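Local coordinates for CurK, CurL fusion protein (Moorea producens 3L, PDB 4MYZ), which is an engineered fusion of the CurK C-terminal and CurL N-terminal docking domains, which probably join successive modules of the curacin A polyketide synthase so that intermediates pass between them, at residues B[24-29]-B[61-66]. Sequence-based numbering, arbitrary orientation.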
ATOM      1  N   GLN B  24      -3.947  -0.357   9.611  1.00 25.72           N
ATOM      2  CA  GLN B  24      -4.744  -1.543   9.899  1.00 27.83           C
ATOM      3  C   GLN B  24      -4.765  -2.507   8.711  1.00 28.00           C
ATOM      4  O   GLN B  24      -4.699  -3.732   8.868  1.00 28.32           O
ATOM      5  CB  GLN B  24      -6.172  -1.148  10.256  1.00 30.71           C
ATOM      6  CG  GLN B  24      -6.353  -0.425  11.589  1.00 35.60           C
ATOM      7  CD  GLN B  24      -7.693   0.324  11.620  1.00 41.91           C
ATOM      8  OE1 GLN B  24      -8.617  -0.001  10.872  1.00 47.53           O
ATOM      9  NE2 GLN B  24      -7.781   1.356  12.443  1.00 49.68           N
ATOM     10  N   GLU B  25      -4.879  -1.979   7.500  1.00 26.57           N
ATOM     11  CA  GLU B  25      -4.857  -2.849   6.342  1.00 28.43           C
ATOM     12  C   GLU B  25      -3.501  -3.505   6.145  1.00 27.04           C
ATOM     13  O   GLU B  25      -3.444  -4.673   5.770  1.00 28.54           O
ATOM     14  CB  GLU B  25      -5.267  -2.114   5.074  1.00 30.90           C
ATOM     15  CG  GLU B  25      -5.908  -3.009   4.048  1.00 36.12           C
ATOM     16  CD  GLU B  25      -7.261  -3.575   4.494  1.00 38.17           C
ATOM     17  OE1 GLU B  25      -7.587  -4.663   4.035  1.00 46.73           O
ATOM     18  OE2 GLU B  25      -8.003  -2.917   5.265  1.00 41.96           O
ATOM     19  N   ILE B  26      -2.419  -2.767   6.417  1.00 25.55           N
ATOM     20  CA  ILE B  26      -1.069  -3.335   6.304  1.00 25.82           C
ATOM     21  C   ILE B  26      -0.873  -4.492   7.289  1.00 27.27           C
ATOM     22  O   ILE B  26      -0.303  -5.531   6.940  1.00 28.40           O
ATOM     23  CB  ILE B  26       0.004  -2.255   6.503  1.00 24.85           C
ATOM     24  CG1 ILE B  26      -0.033  -1.249   5.351  1.00 24.34           C
ATOM     25  CG2 ILE B  26       1.365  -2.886   6.591  1.00 25.93           C
ATOM     26  CD1 ILE B  26       0.823  -0.040   5.549  1.00 24.51           C
ATOM     27  N   GLU B  27      -1.317  -4.300   8.535  1.00 27.58           N
ATOM     28  CA  GLU B  27      -1.267  -5.387   9.529  1.00 30.55           C
ATOM     29  C   GLU B  27      -1.980  -6.645   9.015  1.00 30.60           C
ATOM     30  O   GLU B  27      -1.456  -7.768   9.125  1.00 32.81           O
ATOM     31  CB  GLU B  27      -1.913  -4.934  10.838  1.00 31.14           C
ATOM     32  CG  GLU B  27      -2.030  -6.024  11.904  1.00 33.45           C
ATOM     33  CD  GLU B  27      -0.694  -6.525  12.426  1.00 35.34           C
ATOM     34  OE1 GLU B  27       0.315  -5.794  12.320  1.00 35.91           O
ATOM     35  OE2 GLU B  27      -0.659  -7.678  12.917  1.00 41.91           O
ATOM     36  N   ALA B  28      -3.178  -6.488   8.445  1.00 29.85           N
ATOM     37  CA  ALA B  28      -3.917  -7.629   7.939  1.00 31.59           C
ATOM     38  C   ALA B  28      -3.166  -8.314   6.790  1.00 31.99           C
ATOM     39  O   ALA B  28      -3.152  -9.533   6.684  1.00 33.68           O
ATOM     40  CB  ALA B  28      -5.286  -7.182   7.480  1.00 31.90           C
ATOM     41  N   LEU B  29      -2.592  -7.515   5.907  1.00 31.37           N
ATOM     42  CA  LEU B  29      -1.837  -8.033   4.776  1.00 32.98           C
ATOM     43  C   LEU B  29      -0.590  -8.768   5.234  1.00 37.59           C
ATOM     44  O   LEU B  29      -0.246  -9.808   4.662  1.00 37.47           O
ATOM     45  CB  LEU B  29      -1.492  -6.876   3.848  1.00 33.07           C
ATOM     46  CG  LEU B  29      -0.790  -7.057   2.524  1.00 36.56           C
ATOM     47  CD1 LEU B  29      -1.669  -7.883   1.615  1.00 38.10           C
ATOM     48  CD2 LEU B  29      -0.531  -5.686   1.928  1.00 38.17           C
ATOM     49  N   LEU B  61       4.065   1.867   0.886  1.00 20.32           N
ATOM     50  CA  LEU B  61       4.906   1.515  -0.256  1.00 21.18           C
ATOM     51  C   LEU B  61       5.515   0.127  -0.057  1.00 21.02           C
ATOM     52  O   LEU B  61       5.532  -0.688  -0.961  1.00 21.97           O
ATOM     53  CB  LEU B  61       5.994   2.572  -0.460  1.00 21.64           C
ATOM     54  CG  LEU B  61       6.966   2.281  -1.602  1.00 22.94           C
ATOM     55  CD1 LEU B  61       6.229   2.055  -2.902  1.00 23.93           C
ATOM     56  CD2 LEU B  61       7.999   3.395  -1.691  1.00 24.74           C
ATOM     57  N   ILE B  62       6.057  -0.101   1.141  1.00 21.42           N
ATOM     58  CA  ILE B  62       6.690  -1.412   1.428  1.00 22.32           C
ATOM     59  C   ILE B  62       5.646  -2.535   1.279  1.00 21.66           C
ATOM     60  O   ILE B  62       5.924  -3.564   0.649  1.00 22.91           O
ATOM     61  CB  ILE B  62       7.328  -1.398   2.823  1.00 23.15           C
ATOM     62  CG1 ILE B  62       8.526  -0.451   2.835  1.00 24.41           C
ATOM     63  CG2 ILE B  62       7.737  -2.784   3.256  1.00 24.43           C
ATOM     64  CD1 ILE B  62       9.024  -0.102   4.208  1.00 26.24           C
ATOM     65  N   ALA B  63       4.455  -2.328   1.822  1.00 21.83           N
ATOM     66  CA  ALA B  63       3.420  -3.352   1.810  1.00 22.49           C
ATOM     67  C   ALA B  63       2.922  -3.608   0.394  1.00 22.19           C
ATOM     68  O   ALA B  63       2.648  -4.775   0.042  1.00 23.09           O
ATOM     69  CB  ALA B  63       2.269  -2.913   2.697  1.00 23.22           C
ATOM     70  N   LEU B  64       2.773  -2.559  -0.406  1.00 21.84           N
ATOM     71  CA  LEU B  64       2.336  -2.711  -1.800  1.00 22.30           C
ATOM     72  C   LEU B  64       3.369  -3.492  -2.588  1.00 22.67           C
ATOM     73  O   LEU B  64       3.019  -4.364  -3.420  1.00 23.24           O
ATOM     74  CB  LEU B  64       2.039  -1.339  -2.449  1.00 23.03           C
ATOM     75  CG  LEU B  64       0.803  -0.635  -1.902  1.00 24.27           C
ATOM     76  CD1 LEU B  64       0.874   0.843  -2.259  1.00 25.28           C
ATOM     77  CD2 LEU B  64      -0.464  -1.316  -2.401  1.00 26.47           C
ATOM     78  N   LYS B  65       4.636  -3.189  -2.365  1.00 22.51           N
ATOM     79  CA  LYS B  65       5.715  -3.899  -3.040  1.00 24.09           C
ATOM     80  C   LYS B  65       5.704  -5.370  -2.652  1.00 24.16           C
ATOM     81  O   LYS B  65       5.885  -6.249  -3.520  1.00 25.17           O
ATOM     82  CB  LYS B  65       7.071  -3.290  -2.744  1.00 25.48           C
ATOM     83  CG  LYS B  65       7.326  -1.966  -3.432  1.00 28.04           C
ATOM     84  CD  LYS B  65       8.676  -1.407  -2.998  1.00 32.33           C
ATOM     85  CE  LYS B  65       9.828  -2.057  -3.732  1.00 38.22           C
ATOM     86  NZ  LYS B  65       9.976  -1.509  -5.112  1.00 42.09           N
ATOM     87  N   ASP B  66       5.525  -5.649  -1.369  1.00 24.02           N
ATOM     88  CA  ASP B  66       5.464  -7.038  -0.894  1.00 25.66           C
ATOM     89  C   ASP B  66       4.266  -7.761  -1.531  1.00 25.09           C
ATOM     90  O   ASP B  66       4.382  -8.919  -1.969  1.00 25.90           O
ATOM     91  CB  ASP B  66       5.358  -7.110   0.627  1.00 28.36           C
ATOM     92  CG  ASP B  66       6.650  -6.715   1.346  1.00 32.88           C
ATOM     93  OD1 ASP B  66       7.727  -6.759   0.722  1.00 38.22           O
ATOM     94  OD2 ASP B  66       6.546  -6.342   2.540  1.00 38.69           O
TER
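Ile-26 and Leu-29, one helical turn apart on helix 15-32, close on the single methyl of Ala-63 in helix 56-71, an example of two helices drawn together where one of them presents a small residue. Just before this pair, Glu-25 serves another interface: its OE1 forms a salt bridge with Arg-68 of the second subunit. Ile-26 then meets Ala-63 where the CA atoms of the two segments come nearest, 6.4 Å apart. Both branches of the isoleucine take part. With chi1 at -67°, CG2 is anti to the backbone N and CG1 lies beside it, and the Ala-63 CB is met by both, at 3.9 Å from Ile-26 CG1 and 4.0 Å from Ile-26 CG2. The methyl thus sits against both branches, with CD1 only slightly farther off.

The helices are the docking elements of a class 2 complex, the first from the CurK part and the second from the CurL part, so the contact joins two proteins within one engineered chain. Each of the two chains contributes such a pair of helices to a small helical assembly.

One turn further along, Leu-29 approaches the same methyl from another direction. With CG anti to the backbone N (chi1 -176°) and chi2 at 63°, CD2 reaches helix 56-71 while CD1 stays farther off. Leu-29 CD2 makes an apolar contact with Ala-63 CB at 4.0 Å and also touches Ala-63 O at 3.8 Å, a van der Waals touch of a methyl on a carbonyl oxygen. All three touching residues are buried, although only 126 Å² of surface is lost between the segments. The second subunit adds to the apolar surroundings: its Leu-71 packs on Leu-29, and its Leu-29 packs on Leu-64.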